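Local coordinates for protein CaaX farnesyltransferase beta subunit Ram1 (PDB 4L9P) that probably transfers, as the peptide-binding partner of the alpha subunit, a farnesyl group from farnesyl diphosphate to a cysteine near the C-terminus of target proteins, at residues 492-495 / 500-503; 183-188 / 196-201; 236-241 / 292-297; 75-80 / 104-109. All coordinates share one frame; numbering follows the deposited sequence.

Interaction 1 of 4, residues 492-495 / 500-503; sequences VPFH and IPHK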
loop_
_atom_site.group_PDB
_atom_site.type_symbol
_atom_site.label_atom_id
_atom_site.label_comp_id
_atom_site.label_asym_id
_atom_site.label_seq_id
_atom_site.Cartn_x
_atom_site.Cartn_y
_atom_site.Cartn_z
ATOM N N VAL B 492 -11.378 -17.595 9.165
ATOM C CA VAL B 492 -12.570 -17.170 8.449
ATOM C C VAL B 492 -12.170 -16.465 7.157
ATOM O O VAL B 492 -11.200 -15.726 7.148
ATOM C CB VAL B 492 -13.361 -16.259 9.412
ATOM C CG1 VAL B 492 -14.393 -15.419 8.767
ATOM C CG2 VAL B 492 -13.845 -17.056 10.657
ATOM N N PRO B 493 -12.905 -16.657 6.054
ATOM C CA PRO B 493 -12.557 -15.944 4.789
ATOM C C PRO B 493 -12.869 -14.430 4.933
ATOM O O PRO B 493 -13.844 -14.032 5.595
ATOM C CB PRO B 493 -13.475 -16.595 3.731
ATOM C CG PRO B 493 -14.620 -17.200 4.548
ATOM C CD PRO B 493 -14.061 -17.565 5.944
ATOM N N PHE B 494 -12.018 -13.596 4.314
ATOM C CA PHE B 494 -12.249 -12.158 4.232
ATOM C C PHE B 494 -12.475 -11.738 2.789
ATOM O O PHE B 494 -11.910 -12.305 1.846
ATOM C CB PHE B 494 -11.057 -11.391 4.781
ATOM C CG PHE B 494 -11.166 -10.943 6.215
ATOM C CD1 PHE B 494 -11.935 -11.651 7.161
ATOM C CD2 PHE B 494 -10.470 -9.800 6.587
ATOM C CE1 PHE B 494 -12.003 -11.194 8.497
ATOM C CE2 PHE B 494 -10.518 -9.330 7.885
ATOM C CZ PHE B 494 -11.296 -10.031 8.885
ATOM N N HIS B 495 -13.302 -10.735 2.628
ATOM C CA HIS B 495 -13.554 -10.199 1.295
ATOM C C HIS B 495 -12.280 -9.497 0.794
ATOM O O HIS B 495 -11.705 -8.673 1.499
ATOM C CB HIS B 495 -14.665 -9.152 1.458
ATOM C CG HIS B 495 -15.283 -8.707 0.179
ATOM N ND1 HIS B 495 -14.607 -7.947 -0.757
ATOM C CD2 HIS B 495 -16.505 -8.966 -0.343
ATOM C CE1 HIS B 495 -15.403 -7.721 -1.793
ATOM N NE2 HIS B 495 -16.557 -8.366 -1.580
ATOM N N ILE B 500 -12.947 -7.479 5.449
ATOM C CA ILE B 500 -13.809 -7.921 6.536
ATOM C C ILE B 500 -14.534 -9.154 6.020
ATOM O O ILE B 500 -14.513 -9.444 4.826
ATOM C CB ILE B 500 -14.872 -6.805 6.913
ATOM C CG1 ILE B 500 -15.603 -6.259 5.672
ATOM C CG2 ILE B 500 -14.208 -5.671 7.736
ATOM C CD1 ILE B 500 -16.780 -5.310 6.060
ATOM N N PRO B 501 -15.207 -9.899 6.901
ATOM C CA PRO B 501 -15.929 -11.072 6.389
ATOM C C PRO B 501 -16.980 -10.673 5.340
ATOM O O PRO B 501 -17.621 -9.599 5.433
ATOM C CB PRO B 501 -16.614 -11.621 7.641
ATOM C CG PRO B 501 -15.714 -11.159 8.787
ATOM C CD PRO B 501 -15.223 -9.787 8.369
ATOM N N HIS B 502 -17.179 -11.528 4.335
ATOM C CA HIS B 502 -18.187 -11.231 3.320
ATOM C C HIS B 502 -19.559 -10.903 3.872
ATOM O O HIS B 502 -20.205 -9.958 3.390
ATOM C CB HIS B 502 -18.348 -12.411 2.346
ATOM C CG HIS B 502 -17.117 -12.734 1.578
ATOM N ND1 HIS B 502 -15.944 -13.168 2.181
ATOM C CD2 HIS B 502 -16.879 -12.698 0.238
ATOM C CE1 HIS B 502 -15.034 -13.357 1.239
ATOM N NE2 HIS B 502 -15.582 -13.101 0.054
ATOM N N LYS B 503 -20.020 -11.678 4.858
ATOM C CA LYS B 503 -21.334 -11.419 5.416
ATOM C C LYS B 503 -21.399 -10.036 6.084
ATOM O O LYS B 503 -22.437 -9.348 6.053
ATOM C CB LYS B 503 -21.644 -12.513 6.450
ATOM C CG LYS B 503 -23.065 -12.306 7.085
ATOM C CD LYS B 503 -23.358 -13.348 8.215
ATOM C CE LYS B 503 -24.792 -13.153 8.837
ATOM N NZ LYS B 503 -24.967 -14.340 9.769
HETATM O O HOH W 1 -16.400 -14.336 4.670
#

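Interaction 2 of 4, residues 183-188 / 196-201; sequences AQNSTG and QMSHVA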
loop_
_atom_site.group_PDB
_atom_site.type_symbol
_atom_site.label_atom_id
_atom_site.label_comp_id
_atom_site.label_asym_id
_atom_site.label_seq_id
_atom_site.Cartn_x
_atom_site.Cartn_y
_atom_site.Cartn_z
ATOM N N ALA B 183 -15.908 10.184 17.999
ATOM C CA ALA B 183 -14.918 10.527 16.976
ATOM C C ALA B 183 -15.569 11.090 15.719
ATOM O O ALA B 183 -14.853 11.554 14.815
ATOM C CB ALA B 183 -14.108 9.315 16.617
ATOM N N GLN B 184 -16.904 10.995 15.631
ATOM C CA GLN B 184 -17.607 11.532 14.457
ATOM C C GLN B 184 -17.819 13.020 14.535
ATOM O O GLN B 184 -18.308 13.535 15.554
ATOM C CB GLN B 184 -18.977 10.850 14.306
ATOM C CG GLN B 184 -19.687 11.269 13.028
ATOM C CD GLN B 184 -20.894 10.441 12.738
ATOM O OE1 GLN B 184 -21.162 10.139 11.579
ATOM N NE2 GLN B 184 -21.652 10.056 13.768
ATOM N N ASN B 185 -17.487 13.722 13.466
ATOM C CA ASN B 185 -17.680 15.164 13.421
ATOM C C ASN B 185 -19.043 15.532 12.894
ATOM O O ASN B 185 -19.571 14.878 11.996
ATOM C CB ASN B 185 -16.578 15.794 12.590
ATOM C CG ASN B 185 -15.243 15.722 13.310
ATOM O OD1 ASN B 185 -15.123 16.222 14.444
ATOM N ND2 ASN B 185 -14.251 15.115 12.678
ATOM N N SER B 186 -19.628 16.590 13.430
ATOM C CA SER B 186 -21.005 16.900 13.030
ATOM C C SER B 186 -21.113 17.348 11.558
ATOM O O SER B 186 -22.162 17.191 10.907
ATOM C CB SER B 186 -21.634 17.924 13.980
ATOM O OG SER B 186 -20.967 19.140 13.836
ATOM N N THR B 187 -20.012 17.852 11.018
ATOM C CA THR B 187 -19.915 18.243 9.607
ATOM C C THR B 187 -19.644 17.052 8.700
ATOM O O THR B 187 -19.570 17.176 7.460
ATOM C CB THR B 187 -18.784 19.318 9.422
ATOM O OG1 THR B 187 -17.611 18.873 10.106
ATOM C CG2 THR B 187 -19.184 20.634 10.093
ATOM N N GLY B 188 -19.479 15.885 9.305
ATOM C CA GLY B 188 -19.353 14.676 8.508
ATOM C C GLY B 188 -18.027 13.949 8.665
ATOM O O GLY B 188 -16.972 14.628 8.753
ATOM N N GLN B 196 -10.501 15.798 16.474
ATOM C CA GLN B 196 -9.622 15.586 15.338
ATOM C C GLN B 196 -10.504 15.679 14.092
ATOM O O GLN B 196 -11.642 15.170 14.071
ATOM C CB GLN B 196 -8.917 14.216 15.425
ATOM C CG GLN B 196 -8.041 14.070 16.685
ATOM C CD GLN B 196 -7.236 12.776 16.625
ATOM O OE1 GLN B 196 -6.563 12.502 15.638
ATOM N NE2 GLN B 196 -7.330 11.962 17.684
ATOM N N MET B 197 -9.993 16.348 13.079
ATOM C CA MET B 197 -10.775 16.457 11.858
ATOM C C MET B 197 -10.993 15.106 11.166
ATOM O O MET B 197 -10.263 14.117 11.373
ATOM C CB MET B 197 -10.175 17.471 10.905
ATOM C CG MET B 197 -8.924 17.005 10.353
ATOM S SD MET B 197 -7.840 18.326 9.663
ATOM C CE MET B 197 -8.525 19.744 10.201
ATOM N N SER B 198 -12.041 15.027 10.346
ATOM C CA SER B 198 -12.312 13.730 9.705
ATOM C C SER B 198 -11.208 13.357 8.758
ATOM O O SER B 198 -10.563 14.200 8.126
ATOM C CB SER B 198 -13.650 13.825 8.953
ATOM O OG SER B 198 -14.648 14.032 9.940
ATOM N N HIS B 199 -10.952 12.038 8.672
ATOM C CA HIS B 199 -9.869 11.540 7.806
ATOM C C HIS B 199 -10.412 10.277 7.184
ATOM O O HIS B 199 -11.098 9.456 7.863
ATOM C CB HIS B 199 -8.648 11.239 8.718
ATOM C CG HIS B 199 -7.372 10.896 7.980
ATOM N ND1 HIS B 199 -7.190 9.722 7.250
ATOM C CD2 HIS B 199 -6.206 11.596 7.870
ATOM C CE1 HIS B 199 -5.952 9.699 6.774
ATOM N NE2 HIS B 199 -5.328 10.820 7.146
ATOM N N VAL B 200 -10.106 10.049 5.916
ATOM C CA VAL B 200 -10.666 8.863 5.267
ATOM C C VAL B 200 -10.168 7.543 5.879
ATOM O O VAL B 200 -10.908 6.547 5.829
ATOM C CB VAL B 200 -10.359 8.798 3.749
ATOM C CG1 VAL B 200 -10.914 9.962 3.089
ATOM C CG2 VAL B 200 -8.863 8.643 3.443
ATOM N N ALA B 201 -8.947 7.513 6.432
ATOM C CA ALA B 201 -8.466 6.240 7.005
ATOM C C ALA B 201 -9.184 5.892 8.301
ATOM O O ALA B 201 -9.525 4.738 8.556
ATOM C CB ALA B 201 -6.940 6.288 7.201
#

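Interaction 3 of 4, residues 236-241 / 292-297; sequences QPDGGF and LSRCQT. With EDO (1,2-ethanediol), chain O.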
loop_
_atom_site.group_PDB
_atom_site.type_symbol
_atom_site.label_atom_id
_atom_site.label_comp_id
_atom_site.label_asym_id
_atom_site.label_seq_id
_atom_site.Cartn_x
_atom_site.Cartn_y
_atom_site.Cartn_z
ATOM N N GLN B 236 -10.728 15.580 -5.894
ATOM C CA GLN B 236 -9.819 16.537 -6.514
ATOM C C GLN B 236 -10.023 16.640 -8.020
ATOM O O GLN B 236 -10.539 15.717 -8.644
ATOM C CB GLN B 236 -8.375 16.100 -6.277
ATOM C CG GLN B 236 -8.012 16.051 -4.781
ATOM C CD GLN B 236 -8.315 17.403 -4.082
ATOM O OE1 GLN B 236 -9.129 17.491 -3.085
ATOM N NE2 GLN B 236 -7.701 18.434 -4.579
ATOM N N PRO B 237 -9.557 17.735 -8.648
ATOM C CA PRO B 237 -9.740 17.888 -10.107
ATOM C C PRO B 237 -9.144 16.751 -10.922
ATOM O O PRO B 237 -9.664 16.435 -11.989
ATOM C CB PRO B 237 -8.967 19.170 -10.412
ATOM C CG PRO B 237 -9.147 19.955 -9.120
ATOM C CD PRO B 237 -8.980 18.938 -8.022
ATOM N N ASP B 238 -8.047 16.168 -10.438
ATOM C CA ASP B 238 -7.395 15.094 -11.182
ATOM C C ASP B 238 -8.045 13.728 -11.004
ATOM O O ASP B 238 -7.546 12.739 -11.546
ATOM C CB ASP B 238 -5.885 15.013 -10.891
ATOM C CG ASP B 238 -5.570 14.469 -9.514
ATOM O OD1 ASP B 238 -6.486 14.224 -8.702
ATOM O OD2 ASP B 238 -4.370 14.253 -9.278
ATOM N N GLY B 239 -9.179 13.686 -10.298
ATOM C CA GLY B 239 -9.916 12.444 -10.169
ATOM C C GLY B 239 -9.711 11.662 -8.877
ATOM O O GLY B 239 -10.526 10.833 -8.497
ATOM N N GLY B 240 -8.601 11.957 -8.201
ATOM C CA GLY B 240 -8.305 11.331 -6.918
ATOM C C GLY B 240 -8.968 12.011 -5.742
ATOM O O GLY B 240 -9.846 12.916 -5.879
ATOM N N PHE B 241 -8.505 11.630 -4.539
ATOM C CA PHE B 241 -9.074 12.123 -3.281
ATOM C C PHE B 241 -7.933 12.453 -2.332
ATOM O O PHE B 241 -6.954 11.691 -2.197
ATOM C CB PHE B 241 -9.893 11.009 -2.595
ATOM C CG PHE B 241 -11.171 10.706 -3.284
ATOM C CD1 PHE B 241 -11.208 9.846 -4.392
ATOM C CD2 PHE B 241 -12.332 11.316 -2.829
ATOM C CE1 PHE B 241 -12.463 9.583 -5.024
ATOM C CE2 PHE B 241 -13.587 11.084 -3.489
ATOM C CZ PHE B 241 -13.641 10.224 -4.581
ATOM N N LEU B 292 -6.026 6.481 -11.320
ATOM C CA LEU B 292 -5.281 5.295 -10.867
ATOM C C LEU B 292 -4.338 4.780 -11.976
ATOM O O LEU B 292 -3.209 4.356 -11.694
ATOM C CB LEU B 292 -6.259 4.194 -10.465
ATOM C CG LEU B 292 -7.177 4.585 -9.294
ATOM C CD1 LEU B 292 -8.308 3.543 -9.031
ATOM C CD2 LEU B 292 -6.327 4.778 -7.995
ATOM N N SER B 293 -4.767 4.828 -13.260
ATOM C CA SER B 293 -3.872 4.426 -14.344
ATOM C C SER B 293 -2.575 5.278 -14.330
ATOM O O SER B 293 -1.481 4.777 -14.653
ATOM C CB SER B 293 -4.600 4.678 -15.658
ATOM O OG SER B 293 -3.693 4.519 -16.762
ATOM N N ARG B 294 -2.708 6.588 -14.005
ATOM C CA ARG B 294 -1.556 7.472 -13.954
ATOM C C ARG B 294 -0.639 7.184 -12.753
ATOM O O ARG B 294 0.452 7.805 -12.655
ATOM C CB ARG B 294 -2.038 8.912 -13.886
ATOM C CG ARG B 294 -2.750 9.370 -15.202
ATOM C CD ARG B 294 -2.876 10.886 -15.338
ATOM N NE ARG B 294 -3.460 11.442 -14.149
ATOM C CZ ARG B 294 -4.765 11.677 -13.941
ATOM N NH1 ARG B 294 -5.684 11.328 -14.814
ATOM N NH2 ARG B 294 -5.144 12.238 -12.793
ATOM N N CYS B 295 -1.045 6.248 -11.858
ATOM C CA CYS B 295 -0.162 5.824 -10.730
ATOM C C CYS B 295 0.585 4.546 -11.063
ATOM O O CYS B 295 1.408 4.118 -10.270
ATOM C CB CYS B 295 -0.999 5.612 -9.458
ATOM S SG CYS B 295 -1.648 7.208 -8.826
ATOM N N GLN B 296 0.321 3.885 -12.202
ATOM C CA GLN B 296 1.198 2.783 -12.561
ATOM C C GLN B 296 2.612 3.332 -12.871
ATOM O O GLN B 296 2.747 4.487 -13.342
ATOM C CB GLN B 296 0.572 1.986 -13.758
ATOM C CG GLN B 296 1.336 0.640 -13.957
ATOM C CD GLN B 296 0.649 -0.285 -14.939
ATOM O OE1 GLN B 296 -0.156 0.125 -15.816
ATOM N NE2 GLN B 296 0.923 -1.579 -14.775
ATOM N N THR B 297 3.660 2.527 -12.663
ATOM C CA THR B 297 4.989 2.960 -12.967
ATOM C C THR B 297 5.615 2.087 -14.039
ATOM O O THR B 297 5.073 1.031 -14.421
ATOM C CB THR B 297 5.930 2.932 -11.747
ATOM O OG1 THR B 297 6.447 1.612 -11.509
ATOM C CG2 THR B 297 5.206 3.400 -10.480
HETATM C C1 EDO O . -5.523 17.071 -7.864
HETATM O O1 EDO O . -6.189 17.770 -8.925
HETATM C C2 EDO O . -4.925 17.925 -6.750
HETATM O O2 EDO O . -5.686 18.953 -6.111
HETATM O O HOH W 2 -8.556 11.804 -14.251
HETATM O O HOH W 3 -2.939 13.009 -11.558
#

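Interaction 4 of 4, residues 75-80 / 104-109; sequences LFREPP and LLKGIH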
loop_
_atom_site.group_PDB
_atom_site.type_symbol
_atom_site.label_atom_id
_atom_site.label_comp_id
_atom_site.label_asym_id
_atom_site.label_seq_id
_atom_site.Cartn_x
_atom_site.Cartn_y
_atom_site.Cartn_z
ATOM N N LEU B 75 14.407 -25.174 -0.977
ATOM C CA LEU B 75 14.172 -23.776 -1.388
ATOM C C LEU B 75 14.021 -22.880 -0.149
ATOM O O LEU B 75 14.330 -21.680 -0.204
ATOM C CB LEU B 75 12.858 -23.733 -2.214
ATOM C CG LEU B 75 12.405 -22.365 -2.727
ATOM C CD1 LEU B 75 13.468 -21.820 -3.707
ATOM C CD2 LEU B 75 11.017 -22.525 -3.439
ATOM N N PHE B 76 13.514 -23.437 0.951
ATOM C CA PHE B 76 13.285 -22.644 2.165
ATOM C C PHE B 76 14.362 -22.823 3.224
ATOM O O PHE B 76 14.207 -22.354 4.356
ATOM C CB PHE B 76 11.906 -23.011 2.735
ATOM C CG PHE B 76 10.827 -22.794 1.751
ATOM C CD1 PHE B 76 10.431 -21.463 1.482
ATOM C CD2 PHE B 76 10.202 -23.838 1.078
ATOM C CE1 PHE B 76 9.431 -21.200 0.538
ATOM C CE2 PHE B 76 9.184 -23.581 0.152
ATOM C CZ PHE B 76 8.793 -22.287 -0.127
ATOM N N ARG B 77 15.452 -23.476 2.857
ATOM C CA ARG B 77 16.507 -23.788 3.817
ATOM C C ARG B 77 17.865 -23.235 3.453
ATOM O O ARG B 77 18.818 -23.475 4.185
ATOM C CB ARG B 77 16.640 -25.318 3.972
ATOM C CG ARG B 77 15.350 -25.975 4.330
ATOM C CD ARG B 77 15.465 -27.501 4.708
ATOM N NE ARG B 77 16.672 -28.041 4.099
ATOM C CZ ARG B 77 16.737 -28.918 3.104
ATOM N NH1 ARG B 77 15.657 -29.513 2.625
ATOM N NH2 ARG B 77 17.929 -29.245 2.626
ATOM N N GLU B 78 17.977 -22.518 2.333
ATOM C CA GLU B 78 19.277 -22.042 1.834
ATOM C C GLU B 78 19.043 -20.667 1.185
ATOM O O GLU B 78 17.954 -20.369 0.685
ATOM C CB GLU B 78 19.843 -22.976 0.753
ATOM C CG GLU B 78 19.643 -24.428 1.049
ATOM C CD GLU B 78 20.204 -25.293 -0.056
ATOM O OE1 GLU B 78 20.583 -24.735 -1.116
ATOM O OE2 GLU B 78 20.280 -26.509 0.137
ATOM N N PRO B 79 20.061 -19.799 1.224
ATOM C CA PRO B 79 19.966 -18.555 0.457
ATOM C C PRO B 79 19.886 -18.833 -1.065
ATOM O O PRO B 79 20.154 -19.959 -1.513
ATOM C CB PRO B 79 21.255 -17.819 0.829
ATOM C CG PRO B 79 21.808 -18.544 2.049
ATOM C CD PRO B 79 21.386 -19.961 1.869
ATOM N N PRO B 80 19.547 -17.797 -1.872
ATOM C CA PRO B 80 19.466 -17.986 -3.330
ATOM C C PRO B 80 20.803 -18.421 -3.931
ATOM O O PRO B 80 21.839 -18.169 -3.332
ATOM C CB PRO B 80 19.048 -16.601 -3.842
ATOM C CG PRO B 80 18.299 -15.944 -2.624
ATOM C CD PRO B 80 19.064 -16.465 -1.415
ATOM N N LEU B 104 14.222 -20.251 11.787
ATOM C CA LEU B 104 12.770 -20.330 11.979
ATOM C C LEU B 104 12.110 -21.111 10.833
ATOM O O LEU B 104 11.216 -21.961 11.095
ATOM C CB LEU B 104 12.218 -18.908 12.075
ATOM C CG LEU B 104 12.669 -18.141 13.339
ATOM C CD1 LEU B 104 12.486 -16.644 13.075
ATOM C CD2 LEU B 104 11.835 -18.539 14.517
ATOM N N LEU B 105 12.493 -20.850 9.580
ATOM C CA LEU B 105 11.989 -21.652 8.475
ATOM C C LEU B 105 12.244 -23.156 8.661
ATOM O O LEU B 105 11.388 -23.983 8.336
ATOM C CB LEU B 105 12.615 -21.197 7.151
ATOM C CG LEU B 105 12.124 -19.775 6.729
ATOM C CD1 LEU B 105 13.166 -19.250 5.751
ATOM C CD2 LEU B 105 10.709 -19.871 6.093
ATOM N N LYS B 106 13.433 -23.443 9.181
ATOM C CA LYS B 106 13.794 -24.832 9.432
ATOM C C LYS B 106 13.104 -25.411 10.644
ATOM O O LYS B 106 13.229 -26.628 10.858
ATOM C CB LYS B 106 15.308 -24.861 9.674
ATOM C CG LYS B 106 16.085 -24.699 8.423
ATOM C CD LYS B 106 17.554 -24.438 8.809
ATOM C CE LYS B 106 18.428 -24.130 7.646
ATOM N NZ LYS B 106 19.891 -24.051 8.175
ATOM N N GLY B 107 12.469 -24.599 11.473
ATOM C CA GLY B 107 11.731 -25.058 12.645
ATOM C C GLY B 107 12.589 -25.427 13.834
ATOM O O GLY B 107 12.126 -26.199 14.702
ATOM N N ILE B 108 13.820 -24.917 13.879
ATOM C CA ILE B 108 14.797 -25.292 14.900
ATOM C C ILE B 108 15.098 -24.187 15.890
ATOM O O ILE B 108 16.002 -24.303 16.725
ATOM C CB ILE B 108 16.070 -25.804 14.223
ATOM C CG1 ILE B 108 16.804 -24.683 13.437
ATOM C CG2 ILE B 108 15.731 -27.085 13.412
ATOM C CD1 ILE B 108 18.192 -25.110 12.858
ATOM N N HIS B 109 14.387 -23.070 15.797
ATOM C CA HIS B 109 14.668 -22.009 16.708
ATOM C C HIS B 109 13.948 -22.260 18.048
ATOM O O HIS B 109 12.760 -22.676 18.096
ATOM C CB HIS B 109 14.226 -20.668 16.077
ATOM C CG HIS B 109 14.786 -19.483 16.794
ATOM N ND1 HIS B 109 14.218 -18.968 17.940
ATOM C CD2 HIS B 109 15.892 -18.737 16.547
ATOM C CE1 HIS B 109 14.948 -17.959 18.373
ATOM N NE2 HIS B 109 15.987 -17.812 17.564
#

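Interaction 1 of 4, residues 492-495 / 500-503
The loop leading into helix 502-513 folds back on itself, and His495 N donates to Ile500 O at 2.8 Å. This bond is nearly straight, 174° at the hydrogen, although the donor stands tilted from the carbonyl plane. On one flank of the bond the Phe494 ring lays a face over the backbone of Ile500, whose CA sits 3.7 Å above the plane, close to the ring centre. Phe494 and Pro501 run side by side, with CE1 of the phenyl ring 3.5 Å from CD of the proline. On the other flank His495 CB lies almost exactly on the normal of the His502 ring, 4.1 Å from its centroid, a CH-pi contact over the face. The two imidazole planes meet obliquely at 44°.

Pro501 is the N-cap residue of the C-terminal helix of this alpha-alpha toroid subunit, and His502 N is linked back to the loop by a water. That water accepts from His502 N and donates to Pro493 O at 2.7 Å. His495 has its CG anti to the backbone N (chi1 -167°), which sets the ring where NE2 bonds to Ala464 O and ND1 to Ile497 N, with CD2 still beside the His502 ring. The side chain of Ile500 starts away from 492-495 and packs on Leu208, Ala211 and Met212 of helix 200-213, while Phe494 packs on Ala160 and Leu164 of helix 151-164.

Interaction 2 of 4, residues 183-188 / 196-201
Asn185 reaches across the loop between two helices of the alpha-alpha toroid, 173-183 and 200-213, and spends both N-H bonds of its amide on the chain that leads into the second helix. One goes to Ser198 OG at 3.0 Å, practically straight at 178°. The other goes to Gln196 O, also 3.0 Å from Asn185 ND2. Both acceptors lie within a few degrees of the amide plane, so two bonds to two fixed points hold the group against rotation. With CG beside its own backbone N, chi1 of -70° brings ND2 between Gln196 O and Ser198 OG.

Asn185 also opens a type I turn, in which Gly188 N returns to Asn185 O. The far end of that turn is tied to the same serine: Ser198 OG, while accepting from the asparagine, donates a hydrogen bond to Gly188 O at 2.7 Å. The hydroxyl thus accepts from the amide and donates to the carbonyl.

In the same segment, Met197 N and O are hydrogen-bonded to Thr89 and Tyr88 of the alpha subunit, and His199 packs on an apolar side chain of the bound peptide. His199 is the N-cap of helix 200-213: its ND1 accepts from Ala201 N at 2.9 Å, the donor lying in the imidazole plane.

Interaction 3 of 4, residues 236-241 / 292-297
An Asx turn at Asp238, in the loop between helices 224-234 and 251-263 of the toroid, presents the backbone carbonyl of Asp238 to Arg294 at the C-terminal end of helix 288-293. Arg294 NH2 donates to Asp238 O at 2.8 Å, in the carbonyl plane and on a lone pair, while the oxygen in turn lies close to the guanidinium plane. The arginine therefore arrives edge-on, a bend at chi3 (-51°) turning the guanidinium so that NH2 meets the carbonyl. The charges come only moderately near each other, Asp238 OD2 being 4.1 Å from Arg294 NH2, too far for a salt bridge.

Two waters fill in at the guanidinium edge. One bridges Asp238 O and Arg294 NH1; the other accepts from NH2 at 2.6 Å and donates to Asp238 OD2. The carbonyl thus receives both an arginine N-H and a water, while the carboxylate is reached through solvent.

Phe216 of the alpha subunit packs against both Asp238 and Arg294, which places this bridge at the subunit interface. A molecule of 1,2-ethanediol, probably from the crystallisation liquor, takes the N-H of Asp238 on its O1. The turn itself is closed by Asp238 OD1, which accepts from Gly240 N at 3.1 Å, with the donor well above the carboxylate plane.

Interaction 4 of 4, residues 75-80 / 104-109
Leu105 presses its side chain on the backbone carbonyl of Phe76, and Lys106 does the same to the carbonyl of Arg77. This contact illustrates how aliphatic carbon at a helix end can cover backbone carbonyls of a neighbouring segment without a hydrogen bond. Leu105 CB comes within 3.4 Å of Phe76 O, and one branch methyl, CD1, closes on the same oxygen at 3.6 Å. The oxygen is buried under these carbons and has no hydrogen-bonding partner in the model. One residue on, Lys106 sends its extended chain out so that CE reaches Arg77 O at 3.5 Å. The ammonium nitrogen stands farther off, NZ lying 4.2 Å from that oxygen, so the methylene next to it makes the closer approach.

In the next shell, the arginine is directed elsewhere: Arg77 NH1 is hydrogen-bonded to Ile72 O, and with its NE 6.5 Å from Lys106 NZ the like charges are not in contact. The two side chains that touch the loop stand at the C-terminal end of helix 89-105. That end is finished by a Schellman motif, in which Gly107 takes positive phi and its N bonds to Leu104 O at 2.9 Å.

Phe76 begins with its CB directed toward the helix end, but chi1 of -57° carries the ring away from it, onto Glu404 and Arg408 of helix 403-413 and onto Ile341 of the alpha subunit. Leu105 leans on Cys413 at the end of that helix, so the N-terminal loop and helix 89-105 both pack against helix 403-413.

Interactions 2 and 3 both belong to loops of the toroid that meet the alpha subunit, and they come closest, with nearest atoms about 6 Å apart and centres 24 Å. Helix 200-213 joins interactions 2 and 1: interaction 2 leads into its N-terminus, while Ile500 of interaction 1 packs on its later turns, the centres lying 26 Å apart. Interaction 1 is also near the centre of the chain, the side chain of Ile500 being about 12 Å from the bound farnesyl diphosphate analogue, yet none of the four contacts includes a zinc ligand. Interaction 4 is remote, 47 Å between centres from interaction 2 on the opposite side of the chain's centre, and it ties in the N-terminal loop.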